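Local coordinates for protein dihydrofolate reductase, putative (Aspergillus flavus, PDB 6DRS) that probably catalyses the NADPH-dependent reduction of dihydrofolate to tetrahydrofolate and is the target of antifolate inhibitors, at residues L9-P17 / V192-P200; I176-K184 / W231-V242. One frame throughout, in Å; residues are numbered along the deposited sequence.

Contact 1 (L9-P17 / V192-P200); sequences LIVATTPIP and VFECDTFFP. With H8A (3-{[(3R)-7,9-diamino-3-methyl-2,3-dihydrofuro[2,3-f]quinazolin-4-yl]oxy}benzonitrile), chain G.
Ile16 sets CG1 opposite its own carbonyl carbon (chi1 -52°) and runs on extended, which drops CD1 among three residues of 192-200: it meets CE2 of Phe198 at 3.7 Å, at the edge of that ring and near its plane, and also reaches the sulfur of Cys195 and the backbone oxygen of Phe193. Its other branch, CG2, lies 3.6 Å from CG1 of Val192, two beta-branched side chains crossing at about a right angle. Farther along, Phe199 swings its ring to the side remote from its backbone N (chi1 -151°). The ring meets Val11 obliquely, CD1 being 3.8 Å from Val11 CG2, and CZ reaches CD2 of Leu9, while Pro200 CD lies above one face, toward its rim. Val11 and Leu9 thus present branched methyl groups to an aromatic ring, apolar surfaces in a buried place, and Tyr162 meets the same ring.

Strand 7-17 is an inner strand of the dihydrofolate reductase sheet, running parallel to both 150-157 and 174-183. Leu9, Val11 and Thr13 point toward 192-200, while the same stretch of backbone holds the ligands: Ile10 O accepts an almost straight bond from N12 of the inhibitor (2.8 Å, 177° at the hydrogen) as well as one with Tyr162 OH, and Ala12 N bonds to the NADP cofactor. Val11 belongs to both pockets.

Polar linkage between the segments passes through one water. It donates to Thr14 OG1 and to Pro15 O and accepts from Phe193 N, each at 2.9 Å. Thr14 suits this junction because its hydroxyl also bonds Val181 O and lies in the plane of the Phe193 ring, 3.6 Å from CD2, while its methyl CG2 packs on Cys195 SG.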
loop_
_atom_site.group_PDB
_atom_site.type_symbol
_atom_site.label_atom_id
_atom_site.label_comp_id
_atom_site.label_asym_id
_atom_site.label_seq_id
_atom_site.Cartn_x
_atom_site.Cartn_y
_atom_site.Cartn_z
ATOM N N LEU A 9 -2.946 -7.089 -0.362
ATOM C CA LEU A 9 -2.803 -5.989 -1.337
ATOM C C LEU A 9 -3.609 -4.786 -0.836
ATOM O O LEU A 9 -4.780 -4.929 -0.442
ATOM C CB LEU A 9 -3.349 -6.458 -2.687
ATOM C CG LEU A 9 -2.481 -7.456 -3.442
ATOM C CD1 LEU A 9 -2.259 -8.719 -2.625
ATOM C CD2 LEU A 9 -3.110 -7.780 -4.795
ATOM N N ILE A 10 -2.986 -3.616 -0.784
ATOM C CA ILE A 10 -3.721 -2.416 -0.450
ATOM C C ILE A 10 -3.547 -1.420 -1.595
ATOM O O ILE A 10 -2.410 -1.203 -2.090
ATOM C CB ILE A 10 -3.277 -1.837 0.899
ATOM C CG1 ILE A 10 -4.127 -0.628 1.277
ATOM C CG2 ILE A 10 -1.781 -1.537 0.921
ATOM C CD1 ILE A 10 -3.766 -0.017 2.604
ATOM N N VAL A 11 -4.664 -0.811 -1.978
ATOM C CA VAL A 11 -4.735 -0.027 -3.233
ATOM C C VAL A 11 -5.851 1.004 -3.104
ATOM O O VAL A 11 -6.834 0.762 -2.389
ATOM C CB VAL A 11 -4.990 -0.965 -4.434
ATOM C CG1 VAL A 11 -6.401 -1.537 -4.402
ATOM C CG2 VAL A 11 -4.705 -0.306 -5.783
ATOM N N ALA A 12 -5.692 2.154 -3.764
ATOM C CA ALA A 12 -6.814 3.072 -4.018
ATOM C C ALA A 12 -7.185 2.981 -5.511
ATOM O O ALA A 12 -6.295 2.981 -6.370
ATOM C CB ALA A 12 -6.482 4.476 -3.571
ATOM N N THR A 13 -8.468 2.780 -5.827
ATOM C CA THR A 13 -8.899 2.742 -7.233
ATOM C C THR A 13 -9.979 3.797 -7.502
ATOM O O THR A 13 -10.650 4.284 -6.564
ATOM C CB THR A 13 -9.352 1.357 -7.706
ATOM O OG1 THR A 13 -10.612 1.082 -7.099
ATOM C CG2 THR A 13 -8.349 0.278 -7.406
ATOM N N THR A 14 -10.074 4.168 -8.788
ATOM C CA THR A 14 -11.127 5.042 -9.305
ATOM C C THR A 14 -11.830 4.333 -10.481
ATOM O O THR A 14 -11.146 3.764 -11.373
ATOM C CB THR A 14 -10.593 6.446 -9.612
ATOM O OG1 THR A 14 -11.753 7.247 -9.824
ATOM C CG2 THR A 14 -9.661 6.520 -10.805
ATOM N N PRO A 15 -13.187 4.290 -10.468
ATOM C CA PRO A 15 -13.876 3.561 -11.550
ATOM C C PRO A 15 -13.915 4.349 -12.870
ATOM O O PRO A 15 -14.225 5.563 -12.882
ATOM C CB PRO A 15 -15.284 3.295 -11.018
ATOM C CG PRO A 15 -15.516 4.430 -10.074
ATOM C CD PRO A 15 -14.160 4.660 -9.434
ATOM N N ILE A 16 -13.576 3.649 -13.943
ATOM C CA ILE A 16 -13.644 4.172 -15.313
ATOM C C ILE A 16 -14.553 3.268 -16.152
ATOM O O ILE A 16 -14.141 2.204 -16.640
ATOM C CB ILE A 16 -12.244 4.312 -15.929
ATOM C CG1 ILE A 16 -11.321 5.116 -15.009
ATOM C CG2 ILE A 16 -12.336 4.935 -17.317
ATOM C CD1 ILE A 16 -9.859 4.853 -15.255
ATOM N N PRO A 17 -15.812 3.686 -16.322
ATOM C CA PRO A 17 -16.729 2.830 -17.115
ATOM C C PRO A 17 -16.254 2.853 -18.572
ATOM O O PRO A 17 -16.016 3.921 -19.108
ATOM C CB PRO A 17 -18.091 3.526 -16.991
ATOM C CG PRO A 17 -17.963 4.329 -15.711
ATOM C CD PRO A 17 -16.531 4.835 -15.750
ATOM N N VAL A 192 -14.772 11.372 -14.870
ATOM C CA VAL A 192 -13.903 10.239 -14.666
ATOM C C VAL A 192 -12.436 10.702 -14.679
ATOM O O VAL A 192 -12.111 11.634 -15.406
ATOM C CB VAL A 192 -14.220 9.185 -15.736
ATOM C CG1 VAL A 192 -13.055 8.262 -16.012
ATOM C CG2 VAL A 192 -15.432 8.388 -15.299
ATOM N N PHE A 193 -11.573 10.107 -13.834
ATOM C CA PHE A 193 -10.131 10.448 -13.841
ATOM C C PHE A 193 -9.434 9.728 -14.999
ATOM O O PHE A 193 -9.689 8.558 -15.269
ATOM C CB PHE A 193 -9.426 10.053 -12.535
ATOM C CG PHE A 193 -9.668 10.978 -11.370
ATOM C CD1 PHE A 193 -9.097 12.239 -11.332
ATOM C CD2 PHE A 193 -10.471 10.584 -10.300
ATOM C CE1 PHE A 193 -9.318 13.086 -10.253
ATOM C CE2 PHE A 193 -10.704 11.438 -9.233
ATOM C CZ PHE A 193 -10.132 12.691 -9.209
ATOM N N GLU A 194 -8.527 10.440 -15.649
ATOM C CA GLU A 194 -7.658 9.841 -16.659
ATOM C C GLU A 194 -6.579 8.995 -15.964
ATOM O O GLU A 194 -5.907 9.491 -15.075
ATOM C CB GLU A 194 -7.024 10.970 -17.470
ATOM C CG GLU A 194 -5.998 10.474 -18.465
ATOM C CD GLU A 194 -5.316 11.542 -19.312
ATOM O OE1 GLU A 194 -5.616 12.750 -19.164
ATOM O OE2 GLU A 194 -4.462 11.150 -20.102
ATOM N N CYS A 195 -6.370 7.759 -16.428
ATOM C CA CYS A 195 -5.404 6.833 -15.827
ATOM C C CYS A 195 -4.652 6.079 -16.935
ATOM O O CYS A 195 -5.264 5.743 -17.948
ATOM C CB CYS A 195 -6.133 5.813 -14.961
ATOM S SG CYS A 195 -7.013 6.562 -13.561
ATOM N N ASP A 196 -3.356 5.816 -16.778
ATOM C CA ASP A 196 -2.645 4.960 -17.759
ATOM C C ASP A 196 -2.319 3.617 -17.106
ATOM O O ASP A 196 -1.806 2.701 -17.768
ATOM C CB ASP A 196 -1.378 5.611 -18.327
ATOM C CG ASP A 196 -0.440 6.173 -17.266
ATOM O OD1 ASP A 196 -0.415 5.622 -16.165
ATOM O OD2 ASP A 196 0.238 7.178 -17.538
ATOM N N THR A 197 -2.619 3.505 -15.805
ATOM C CA THR A 197 -2.333 2.265 -15.044
ATOM C C THR A 197 -3.606 1.853 -14.304
ATOM O O THR A 197 -4.264 2.710 -13.734
ATOM C CB THR A 197 -1.152 2.477 -14.086
ATOM O OG1 THR A 197 -0.151 3.215 -14.791
ATOM C CG2 THR A 197 -0.592 1.178 -13.545
ATOM N N PHE A 198 -3.926 0.554 -14.348
ATOM C CA PHE A 198 -5.175 -0.008 -13.836
ATOM C C PHE A 198 -4.854 -1.211 -12.945
ATOM O O PHE A 198 -3.857 -1.922 -13.158
ATOM C CB PHE A 198 -6.104 -0.399 -14.998
ATOM C CG PHE A 198 -6.251 0.701 -16.020
ATOM C CD1 PHE A 198 -5.333 0.836 -17.057
ATOM C CD2 PHE A 198 -7.272 1.636 -15.924
ATOM C CE1 PHE A 198 -5.430 1.889 -17.964
ATOM C CE2 PHE A 198 -7.372 2.679 -16.837
ATOM C CZ PHE A 198 -6.452 2.808 -17.856
ATOM N N PHE A 199 -5.721 -1.451 -11.965
ATOM C CA PHE A 199 -5.714 -2.711 -11.238
ATOM C C PHE A 199 -5.887 -3.872 -12.232
ATOM O O PHE A 199 -6.586 -3.731 -13.208
ATOM C CB PHE A 199 -6.766 -2.658 -10.123
ATOM C CG PHE A 199 -6.417 -3.520 -8.936
ATOM C CD1 PHE A 199 -5.313 -3.232 -8.145
ATOM C CD2 PHE A 199 -7.174 -4.637 -8.624
ATOM C CE1 PHE A 199 -4.972 -4.040 -7.066
ATOM C CE2 PHE A 199 -6.830 -5.448 -7.549
ATOM C CZ PHE A 199 -5.726 -5.154 -6.777
ATOM N N PRO A 200 -5.211 -4.998 -12.009
ATOM C CA PRO A 200 -5.153 -6.103 -12.966
ATOM C C PRO A 200 -6.450 -6.930 -13.048
ATOM O O PRO A 200 -6.591 -7.777 -13.948
ATOM C CB PRO A 200 -3.993 -7.017 -12.525
ATOM C CG PRO A 200 -3.229 -6.193 -11.501
ATOM C CD PRO A 200 -4.225 -5.207 -10.929
HETATM C C2 H8A G . -0.043 6.257 -1.714
HETATM C C3 H8A G . -1.359 6.121 -1.260
HETATM C C4 H8A G . -1.968 4.849 -1.246
HETATM C C5 H8A G . -1.278 3.708 -1.713
HETATM C C6 H8A G . 0.057 3.890 -2.146
HETATM C C7 H8A G . 0.629 5.133 -2.158
HETATM C C8 H8A G . -1.903 2.483 -1.666
HETATM O O1 H8A G . 0.571 7.472 -1.727
HETATM C C10 H8A G . -3.826 3.464 -0.773
HETATM C C14 H8A G . 1.504 7.881 -0.789
HETATM C C15 H8A G . 2.359 8.956 -1.115
HETATM C C16 H8A G . 3.313 9.393 -0.180
HETATM C C17 H8A G . 3.405 8.756 1.071
HETATM C C18 H8A G . 2.566 7.682 1.434
HETATM N N9 H8A G . -3.173 2.381 -1.213
HETATM N N11 H8A G . -3.250 4.685 -0.816
HETATM N N12 H8A G . -1.178 1.293 -2.099
HETATM N N13 H8A G . -5.202 3.397 -0.272
HETATM C C19 H8A G . 1.620 7.256 0.476
HETATM C C20 H8A G . 2.679 7.086 2.631
HETATM N N21 H8A G . 2.828 6.532 3.684
HETATM C C22 H8A G . 1.992 5.081 -2.674
HETATM C C23 H8A G . 2.064 3.634 -3.170
HETATM O O24 H8A G . 0.933 2.940 -2.613
HETATM C C25 H8A G . 2.945 5.099 -1.499
HETATM O O HOH W 1 -13.001 8.105 -12.255
#

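Contact 2 (I176-K184 / W231-V242); sequences IVMTNVEKK and WKDEGEVRIQMV
Met178 and Val242, Asn180 and Gln240, and Glu182 and Arg238 are the hydrogen-bonded pairs of an antiparallel ladder, each exchanging two backbone bonds. Between them lie the non-hydrogen-bonded pairs Thr179 with Met241 and Val181 with Ile239, and beyond them Lys183 with Val237; here CA-H groups approach carbonyl oxygens, Ile239 CA being 3.0 Å from Asn180 O. Lys184 N extends the ladder to Glu236 O.

Polar pairs dominate the face carrying Asn180 and Glu182, to which Met178 and Val242 add an apolar pair. Asn180 ND2 donates to Gln240 OE1 at 2.9 Å, entering on a lone pair in the carbonyl plane although the two amides are turned 43° apart. Glu182 OE1 takes Arg238 NH2 at 2.8 Å on its syn side, close to the guanidinium plane, and a weak bond from NE adds to this salt bridge. Trp231 lies between Arg238 and Gln240: Arg238 CZ is 3.6 Å above the centre of its ring, and Gln240 CG lies over the opposite face, toward its rim. Both side chains place CG between the backbone N and the carbonyl carbon (chi1 61° and 66°), setting them on either side of the indole, whose CH2 touches Asn180 CB at 3.7 Å.

Residues 232-234 and 237-242 form a beta hairpin, closed by a type II' turn from Glu234 to Val237. Gly235 suits its second position, where phi is positive. The curled Lys184 chain brings NZ to Gly235 O (3.0 Å), with Asp233 a long salt-bridge partner.

The face of Val181 and Ile239 is mainly apolar. Val181 CG2 lies 3.8 Å from Ile239 CG2, side by side, and CG1 touches Val237 CG1. Thr179 CG2 packs on Ile239 CB (4.0 Å), while OG1 bonds Asp40, which also binds the inhibitor.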
loop_
_atom_site.group_PDB
_atom_site.type_symbol
_atom_site.label_atom_id
_atom_site.label_comp_id
_atom_site.label_asym_id
_atom_site.label_seq_id
_atom_site.Cartn_x
_atom_site.Cartn_y
_atom_site.Cartn_z
ATOM N N ILE A 176 -7.708 -8.022 -0.492
ATOM C CA ILE A 176 -7.529 -6.702 -1.030
ATOM C C ILE A 176 -8.208 -5.694 -0.103
ATOM O O ILE A 176 -9.404 -5.781 0.133
ATOM C CB ILE A 176 -8.037 -6.625 -2.485
ATOM C CG1 ILE A 176 -7.193 -7.497 -3.417
ATOM C CG2 ILE A 176 -8.034 -5.179 -2.944
ATOM C CD1 ILE A 176 -7.839 -7.772 -4.752
ATOM N N VAL A 177 -7.434 -4.735 0.410
ATOM C CA VAL A 177 -8.016 -3.586 1.088
ATOM C C VAL A 177 -8.063 -2.415 0.090
ATOM O O VAL A 177 -6.997 -1.903 -0.367
ATOM C CB VAL A 177 -7.201 -3.231 2.344
ATOM C CG1 VAL A 177 -7.659 -1.925 2.960
ATOM C CG2 VAL A 177 -7.261 -4.390 3.330
ATOM N N MET A 178 -9.264 -1.992 -0.287
ATOM C CA MET A 178 -9.363 -1.080 -1.422
ATOM C C MET A 178 -10.042 0.225 -0.996
ATOM O O MET A 178 -11.099 0.191 -0.348
ATOM C CB MET A 178 -10.139 -1.712 -2.582
ATOM C CG MET A 178 -10.297 -0.741 -3.762
ATOM S SD MET A 178 -11.097 -1.449 -5.219
ATOM C CE MET A 178 -9.916 -2.685 -5.761
ATOM N N THR A 179 -9.431 1.365 -1.331
ATOM C CA THR A 179 -10.119 2.622 -1.191
ATOM C C THR A 179 -10.726 2.989 -2.553
ATOM O O THR A 179 -9.983 3.157 -3.539
ATOM C CB THR A 179 -9.185 3.748 -0.743
ATOM O OG1 THR A 179 -8.483 3.365 0.446
ATOM C CG2 THR A 179 -9.945 5.043 -0.534
ATOM N N ASN A 180 -12.059 3.078 -2.615
ATOM C CA ASN A 180 -12.791 3.561 -3.817
ATOM C C ASN A 180 -12.809 5.087 -3.810
ATOM O O ASN A 180 -13.158 5.705 -2.807
ATOM C CB ASN A 180 -14.235 3.064 -3.898
ATOM C CG ASN A 180 -14.266 1.567 -3.978
ATOM O OD1 ASN A 180 -13.417 0.975 -4.639
ATOM N ND2 ASN A 180 -15.158 0.961 -3.218
ATOM N N VAL A 181 -12.402 5.648 -4.950
ATOM C CA VAL A 181 -12.281 7.100 -5.144
ATOM C C VAL A 181 -13.177 7.492 -6.328
ATOM O O VAL A 181 -13.036 6.949 -7.423
ATOM C CB VAL A 181 -10.811 7.524 -5.385
ATOM C CG1 VAL A 181 -10.703 8.998 -5.755
ATOM C CG2 VAL A 181 -9.938 7.225 -4.171
ATOM N N GLU A 182 -14.088 8.423 -6.099
ATOM C CA GLU A 182 -14.994 8.884 -7.136
ATOM C C GLU A 182 -15.068 10.409 -7.115
ATOM O O GLU A 182 -15.029 11.001 -6.040
ATOM C CB GLU A 182 -16.392 8.323 -6.898
ATOM C CG GLU A 182 -16.623 7.051 -7.674
ATOM C CD GLU A 182 -17.883 6.292 -7.313
ATOM O OE1 GLU A 182 -18.832 6.929 -6.810
ATOM O OE2 GLU A 182 -17.897 5.063 -7.533
ATOM N N LYS A 183 -15.209 11.045 -8.288
ATOM C CA LYS A 183 -15.476 12.516 -8.286
ATOM C C LYS A 183 -16.925 12.762 -7.826
ATOM O O LYS A 183 -17.809 11.922 -8.072
ATOM C CB LYS A 183 -15.220 13.093 -9.678
ATOM C CG LYS A 183 -13.763 13.229 -10.106
ATOM C CD LYS A 183 -13.624 14.304 -11.166
ATOM C CE LYS A 183 -12.209 14.669 -11.568
ATOM N NZ LYS A 183 -11.736 13.708 -12.584
ATOM N N LYS A 184 -17.176 13.877 -7.126
ATOM C CA LYS A 184 -18.566 14.334 -6.857
ATOM C C LYS A 184 -19.221 14.689 -8.200
ATOM O O LYS A 184 -18.543 15.193 -9.100
ATOM C CB LYS A 184 -18.623 15.597 -5.985
ATOM C CG LYS A 184 -17.653 15.683 -4.815
ATOM C CD LYS A 184 -18.169 15.049 -3.550
ATOM C CE LYS A 184 -18.992 16.003 -2.711
ATOM N NZ LYS A 184 -18.115 16.927 -1.968
ATOM N N TRP A 231 -19.398 6.019 2.331
ATOM C CA TRP A 231 -18.792 7.114 1.547
ATOM C C TRP A 231 -18.576 8.310 2.464
ATOM O O TRP A 231 -19.393 8.560 3.311
ATOM C CB TRP A 231 -19.641 7.526 0.335
ATOM C CG TRP A 231 -19.677 6.506 -0.756
ATOM C CD1 TRP A 231 -20.698 5.636 -0.997
ATOM C CD2 TRP A 231 -18.668 6.218 -1.746
ATOM N NE1 TRP A 231 -20.389 4.816 -2.050
ATOM C CE2 TRP A 231 -19.156 5.151 -2.539
ATOM C CE3 TRP A 231 -17.419 6.758 -2.067
ATOM C CZ2 TRP A 231 -18.455 4.621 -3.626
ATOM C CZ3 TRP A 231 -16.719 6.226 -3.125
ATOM C CH2 TRP A 231 -17.224 5.170 -3.888
ATOM N N LYS A 232 -17.471 9.014 2.274
ATOM C CA LYS A 232 -17.085 10.178 3.076
ATOM C C LYS A 232 -16.573 11.253 2.107
ATOM O O LYS A 232 -15.911 10.939 1.119
ATOM C CB LYS A 232 -15.959 9.781 4.035
ATOM C CG LYS A 232 -16.002 8.333 4.525
ATOM C CD LYS A 232 -14.645 7.650 4.627
ATOM C CE LYS A 232 -13.771 8.268 5.703
ATOM N NZ LYS A 232 -12.379 7.770 5.634
ATOM N N ASP A 233 -16.893 12.512 2.360
ATOM C CA ASP A 233 -16.590 13.533 1.375
ATOM C C ASP A 233 -15.182 14.042 1.648
ATOM O O ASP A 233 -14.868 14.306 2.775
ATOM C CB ASP A 233 -17.620 14.667 1.377
ATOM C CG ASP A 233 -18.883 14.348 0.583
ATOM O OD1 ASP A 233 -18.807 13.595 -0.427
ATOM O OD2 ASP A 233 -19.941 14.858 0.974
ATOM N N GLU A 234 -14.355 14.144 0.621
ATOM C CA GLU A 234 -13.042 14.738 0.777
ATOM C C GLU A 234 -12.829 15.732 -0.366
ATOM O O GLU A 234 -12.215 15.391 -1.367
ATOM C CB GLU A 234 -11.962 13.650 0.792
ATOM C CG GLU A 234 -12.307 12.428 1.640
ATOM C CD GLU A 234 -12.155 12.577 3.155
ATOM O OE1 GLU A 234 -11.543 13.580 3.605
ATOM O OE2 GLU A 234 -12.649 11.684 3.893
ATOM N N GLY A 235 -13.364 16.944 -0.224
ATOM C CA GLY A 235 -13.198 17.983 -1.251
ATOM C C GLY A 235 -14.002 17.648 -2.496
ATOM O O GLY A 235 -15.215 17.532 -2.432
ATOM N N GLU A 236 -13.328 17.408 -3.614
ATOM C CA GLU A 236 -14.014 17.089 -4.875
ATOM C C GLU A 236 -14.142 15.576 -5.090
ATOM O O GLU A 236 -14.772 15.155 -6.084
ATOM C CB GLU A 236 -13.302 17.734 -6.063
ATOM C CG GLU A 236 -13.712 19.179 -6.275
ATOM C CD GLU A 236 -12.564 20.150 -6.060
ATOM O OE1 GLU A 236 -11.394 19.726 -6.233
ATOM O OE2 GLU A 236 -12.837 21.325 -5.725
ATOM N N VAL A 237 -13.578 14.761 -4.194
ATOM C CA VAL A 237 -13.819 13.341 -4.285
ATOM C C VAL A 237 -14.686 12.882 -3.106
ATOM O O VAL A 237 -14.798 13.568 -2.114
ATOM C CB VAL A 237 -12.510 12.540 -4.393
ATOM C CG1 VAL A 237 -11.833 12.774 -5.735
ATOM C CG2 VAL A 237 -11.560 12.801 -3.226
ATOM N N ARG A 238 -15.320 11.732 -3.264
ATOM C CA ARG A 238 -15.789 10.941 -2.119
ATOM C C ARG A 238 -15.017 9.604 -2.117
ATOM O O ARG A 238 -14.656 9.085 -3.190
ATOM C CB ARG A 238 -17.323 10.837 -2.070
ATOM C CG ARG A 238 -17.969 10.171 -3.284
ATOM C CD ARG A 238 -19.477 9.864 -3.309
ATOM N NE ARG A 238 -19.804 8.768 -4.237
ATOM C CZ ARG A 238 -20.896 7.980 -4.221
ATOM N NH1 ARG A 238 -21.930 8.233 -3.431
ATOM N NH2 ARG A 238 -20.949 6.915 -5.004
ATOM N N ILE A 239 -14.751 9.050 -0.923
ATOM C CA ILE A 239 -13.964 7.797 -0.771
ATOM C C ILE A 239 -14.672 6.852 0.216
ATOM O O ILE A 239 -15.390 7.303 1.121
ATOM C CB ILE A 239 -12.509 8.105 -0.324
ATOM C CG1 ILE A 239 -12.458 8.695 1.096
ATOM C CG2 ILE A 239 -11.790 8.970 -1.360
ATOM C CD1 ILE A 239 -11.095 8.642 1.769
ATOM N N GLN A 240 -14.452 5.556 0.038
ATOM C CA GLN A 240 -14.883 4.522 0.965
ATOM C C GLN A 240 -13.851 3.385 0.911
ATOM O O GLN A 240 -13.170 3.194 -0.130
ATOM C CB GLN A 240 -16.296 4.013 0.659
ATOM C CG GLN A 240 -16.383 3.279 -0.664
ATOM C CD GLN A 240 -17.595 2.411 -0.906
ATOM O OE1 GLN A 240 -17.602 1.602 -1.823
ATOM N NE2 GLN A 240 -18.637 2.574 -0.112
ATOM N N MET A 241 -13.762 2.617 2.012
ATOM C CA MET A 241 -12.792 1.525 2.141
ATOM C C MET A 241 -13.549 0.200 2.208
ATOM O O MET A 241 -14.521 0.069 2.943
ATOM C CB MET A 241 -11.918 1.726 3.386
ATOM C CG MET A 241 -10.822 2.798 3.193
ATOM S SD MET A 241 -11.382 4.519 3.223
ATOM C CE MET A 241 -9.847 5.409 3.474
ATOM N N VAL A 242 -13.142 -0.769 1.401
ATOM C CA VAL A 242 -13.836 -2.028 1.368
ATOM C C VAL A 242 -12.766 -3.123 1.336
ATOM O O VAL A 242 -11.588 -2.813 1.163
ATOM C CB VAL A 242 -14.824 -2.107 0.178
ATOM C CG1 VAL A 242 -15.829 -0.952 0.184
ATOM C CG2 VAL A 242 -14.092 -2.144 -1.158
#

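How the contacts relate
From the N terminus the chain first lays down 9-17, then builds most of the remaining sheet strands and helices before reaching 176-184. Soon afterwards 192-200 returns to 9-17, and contact 1 closes a loop with 174 residues between its segments. Contact 2 opens within that loop but closes beyond it, when 231-242 pairs with 176-184 across 46 residues, so the two loops cross. Their first segments belong to neighbouring parallel strands, joined directly by Thr13 O to Val181 N at 2.7 Å, a probable hydrogen bond. Contact 1 thus brings the chain beyond strand 174-183 back onto strand 7-17, and contact 2 adds the C-terminal hairpin to the same sheet.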